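Local coordinates for ORF112 (Cyprinid herpesvirus 3, PDB 4WCG), which binds left-handed Z-DNA through the Z-alpha domain that makes up this C-terminal piece of a longer protein, which may also bind RNA, at residues Gln54-Ala58 with Pro92-Leu96. Residues are numbered along the deposited sequence; the frame is centred on the assembly and turned at random.
With nucleotides of chain D.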
ATOM      1  N   GLN A  54      16.985   6.423   0.802  1.00 36.56           N
ATOM      2  CA  GLN A  54      15.588   6.837   0.657  1.00 31.44           C
ATOM      3  C   GLN A  54      15.309   7.298  -0.763  1.00 27.91           C
ATOM      4  O   GLN A  54      16.183   7.857  -1.427  1.00 33.85           O
ATOM      5  CB  GLN A  54      15.271   7.973   1.629  1.00 32.62           C
ATOM      6  CG  GLN A  54      15.289   7.587   3.088  1.00 44.77           C
ATOM      7  CD  GLN A  54      13.986   6.962   3.533  1.00 31.05           C
ATOM      8  OE1 GLN A  54      13.063   6.793   2.733  1.00 28.38           O
ATOM      9  NE2 GLN A  54      13.895   6.633   4.813  1.00 33.01           N
ATOM     10  N   GLY A  55      14.096   7.077  -1.245  1.00 25.32           N
ATOM     11  CA  GLY A  55      13.736   7.605  -2.537  1.00 25.43           C
ATOM     12  C   GLY A  55      14.260   6.753  -3.685  1.00 31.37           C
ATOM     13  O   GLY A  55      14.589   7.274  -4.751  1.00 34.52           O
ATOM     14  N   ALA A  56      14.312   5.441  -3.475  1.00 26.02           N
ATOM     15  CA  ALA A  56      14.912   4.534  -4.448  1.00 24.53           C
ATOM     16  C   ALA A  56      13.888   4.010  -5.444  1.00 23.27           C
ATOM     17  O   ALA A  56      12.702   3.923  -5.148  1.00 22.53           O
ATOM     18  CB  ALA A  56      15.573   3.374  -3.744  1.00 30.87           C
ATOM     19  N   LYS A  57      14.375   3.665  -6.634  1.00 25.07           N
ATOM     20  CA  LYS A  57      13.544   3.002  -7.623  1.00 23.10           C
ATOM     21  C   LYS A  57      13.735   1.495  -7.564  1.00 23.78           C
ATOM     22  O   LYS A  57      14.805   1.017  -7.194  1.00 24.72           O
ATOM     23  CB  LYS A  57      13.879   3.511  -9.019  1.00 26.97           C
ATOM     24  CG  LYS A  57      13.527   4.966  -9.242  1.00 33.67           C
ATOM     25  CD  LYS A  57      13.746   5.362 -10.684  1.00 43.64           C
ATOM     26  CE  LYS A  57      13.011   6.649 -11.014  1.00 59.05           C
ATOM     27  NZ  LYS A  57      12.904   6.856 -12.486  1.00 66.79           N
ATOM     28  N   ALA A  58      12.695   0.752  -7.937  1.00 21.60           N
ATOM     29  CA  ALA A  58      12.756  -0.708  -7.926  1.00 21.21           C
ATOM     30  C   ALA A  58      13.896  -1.273  -8.772  1.00 26.31           C
ATOM     31  O   ALA A  58      14.505  -2.279  -8.392  1.00 24.33           O
ATOM     32  CB  ALA A  58      11.432  -1.290  -8.399  1.00 22.90           C
ATOM     33  N   PRO A  92       7.293   6.383  -9.199  1.00 22.38           N
ATOM     34  CA  PRO A  92       7.641   5.066  -8.658  1.00 22.35           C
ATOM     35  C   PRO A  92       8.951   5.136  -7.892  1.00 21.18           C
ATOM     36  O   PRO A  92       9.962   4.533  -8.254  1.00 22.59           O
ATOM     37  CB  PRO A  92       7.770   4.195  -9.910  1.00 22.87           C
ATOM     38  CG  PRO A  92       8.255   5.166 -10.955  1.00 25.59           C
ATOM     39  CD  PRO A  92       7.534   6.458 -10.651  1.00 24.78           C
ATOM     40  N   VAL A  93       8.904   5.893  -6.810  1.00 19.30           N
ATOM     41  CA  VAL A  93      10.053   6.101  -5.941  1.00 21.96           C
ATOM     42  C   VAL A  93       9.614   5.737  -4.521  1.00 20.81           C
ATOM     43  O   VAL A  93       8.478   6.023  -4.136  1.00 21.46           O
ATOM     44  CB  VAL A  93      10.544   7.556  -6.074  1.00 25.36           C
ATOM     45  CG1 VAL A  93      11.308   8.009  -4.866  1.00 32.14           C
ATOM     46  CG2 VAL A  93      11.359   7.701  -7.367  1.00 29.73           C
ATOM     47  N   TRP A  94      10.487   5.090  -3.750  1.00 18.88           N
ATOM     48  CA  TRP A  94      10.067   4.442  -2.504  1.00 19.18           C
ATOM     49  C   TRP A  94      10.822   4.943  -1.277  1.00 21.09           C
ATOM     50  O   TRP A  94      12.047   5.161  -1.301  1.00 19.67           O
ATOM     51  CB  TRP A  94      10.236   2.920  -2.619  1.00 19.31           C
ATOM     52  CG  TRP A  94       9.353   2.375  -3.699  1.00 17.12           C
ATOM     53  CD1 TRP A  94       9.643   2.260  -5.041  1.00 19.62           C
ATOM     54  CD2 TRP A  94       8.007   1.918  -3.545  1.00 16.74           C
ATOM     55  NE1 TRP A  94       8.563   1.762  -5.709  1.00 19.60           N
ATOM     56  CE2 TRP A  94       7.545   1.532  -4.821  1.00 19.84           C
ATOM     57  CE3 TRP A  94       7.150   1.787  -2.450  1.00 20.04           C
ATOM     58  CZ2 TRP A  94       6.258   1.017  -5.023  1.00 20.36           C
ATOM     59  CZ3 TRP A  94       5.886   1.294  -2.649  1.00 18.93           C
ATOM     60  CH2 TRP A  94       5.447   0.904  -3.929  1.00 21.67           C
ATOM     61  N   TYR A  95      10.062   5.098  -0.198  1.00 20.15           N
ATOM     62  CA  TYR A  95      10.579   5.595   1.060  1.00 19.09           C
ATOM     63  C   TYR A  95      10.320   4.631   2.203  1.00 18.94           C
ATOM     64  O   TYR A  95       9.397   3.824   2.180  1.00 18.99           O
ATOM     65  CB  TYR A  95       9.953   6.950   1.396  1.00 19.30           C
ATOM     66  CG  TYR A  95      10.139   7.968   0.312  1.00 22.25           C
ATOM     67  CD1 TYR A  95      11.305   8.727   0.230  1.00 22.81           C
ATOM     68  CD2 TYR A  95       9.143   8.180  -0.627  1.00 24.94           C
ATOM     69  CE1 TYR A  95      11.468   9.655  -0.787  1.00 24.82           C
ATOM     70  CE2 TYR A  95       9.294   9.110  -1.635  1.00 29.05           C
ATOM     71  CZ  TYR A  95      10.458   9.843  -1.706  1.00 24.93           C
ATOM     72  OH  TYR A  95      10.592  10.775  -2.708  1.00 27.57           O
ATOM     73  N   LEU A  96      11.127   4.782   3.237  1.00 24.04           N
ATOM     74  CA  LEU A  96      10.974   4.017   4.451  1.00 25.75           C
ATOM     75  C   LEU A  96      10.446   4.938   5.546  1.00 32.61           C
ATOM     76  O   LEU A  96      11.191   5.800   6.011  1.00 37.13           O
ATOM     77  CB  LEU A  96      12.336   3.426   4.835  1.00 26.16           C
ATOM     78  CG  LEU A  96      12.489   2.444   5.985  1.00 30.66           C
ATOM     79  CD1 LEU A  96      11.836   1.127   5.652  1.00 37.00           C
ATOM     80  CD2 LEU A  96      13.972   2.264   6.297  1.00 32.60           C
TER
ATOM     81  P    DG D   3       7.580   5.617 -15.096  1.00 23.40           P
ATOM     82  OP1  DG D   3       7.743   7.087 -15.241  1.00 24.98           O
ATOM     83  OP2  DG D   3       8.738   4.777 -14.734  1.00 24.07           O
ATOM     84  O5'  DG D   3       6.406   5.378 -14.066  1.00 20.81           O
ATOM     85  C5'  DG D   3       5.980   4.050 -13.776  1.00 19.86           C
ATOM     86  C4'  DG D   3       4.775   4.088 -12.873  1.00 16.91           C
ATOM     87  O4'  DG D   3       3.739   4.848 -13.524  1.00 20.12           O
ATOM     88  C3'  DG D   3       4.178   2.726 -12.567  1.00 18.45           C
ATOM     89  O3'  DG D   3       4.668   2.281 -11.327  1.00 17.23           O
ATOM     90  C2'  DG D   3       2.678   2.987 -12.494  1.00 19.39           C
ATOM     91  C1'  DG D   3       2.472   4.280 -13.278  1.00 20.57           C
ATOM     92  N9   DG D   3       1.799   4.103 -14.561  1.00 19.30           N
ATOM     93  C8   DG D   3       0.689   4.776 -15.005  1.00 20.16           C
ATOM     94  N7   DG D   3       0.309   4.427 -16.204  1.00 20.62           N
ATOM     95  C5   DG D   3       1.230   3.454 -16.584  1.00 18.83           C
ATOM     96  C6   DG D   3       1.319   2.703 -17.776  1.00 18.64           C
ATOM     97  O6   DG D   3       0.594   2.767 -18.781  1.00 22.72           O
ATOM     98  N1   DG D   3       2.390   1.805 -17.745  1.00 16.48           N
ATOM     99  C2   DG D   3       3.266   1.685 -16.701  1.00 16.66           C
ATOM    100  N2   DG D   3       4.251   0.793 -16.849  1.00 16.83           N
ATOM    101  N3   DG D   3       3.195   2.382 -15.585  1.00 17.12           N
ATOM    102  C4   DG D   3       2.149   3.239 -15.586  1.00 18.44           C
TER
HETATM  103  O   HOH W   1      10.387   2.020  -9.099  1.00 23.52           O
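Gly-55 N and the side-chain amide of Gln-54 bond to the backbone of Trp-94 and Leu-96, joining the loop between helices 40-52 and 58-65 to the beta-wing of this Z-alpha domain, a winged helix-turn-helix fold. A loop can thus be held to a strand edge by a single bridge, a bulge and a side-chain amide. Ala-56 and Trp-94 form one antiparallel hydrogen-bonded pair, with Trp-94 N donating to Ala-56 O at 2.9 Å. In return, Trp-94 O accepts two donors, Gly-55 N at 2.8 Å and Ala-56 N at 3.2 Å, which makes a G1 beta bulge. Gly-55 CA is closely packed, 3.5 Å from Tyr-95 CE1 and 3.4 Å from Val-93 CG1. Tyr-95 pairs through its backbone with Arg-86 of strand 86-87, the other strand of the wing, while the indole of Trp-94 turns into the core, edge-to-face with Tyr-77 of helix 69-81. Gln-54, bent at chi2 (-83°), offers both its C=O and its N-H to the backbone of Leu-96. Leu-96 N reaches Gln-54 OE1 at 2.8 Å, tilted 21° from the carbonyl plane, and Gln-54 NE2 answers on a lone pair of Leu-96 O, 3.1 Å away and nearly straight at 168°.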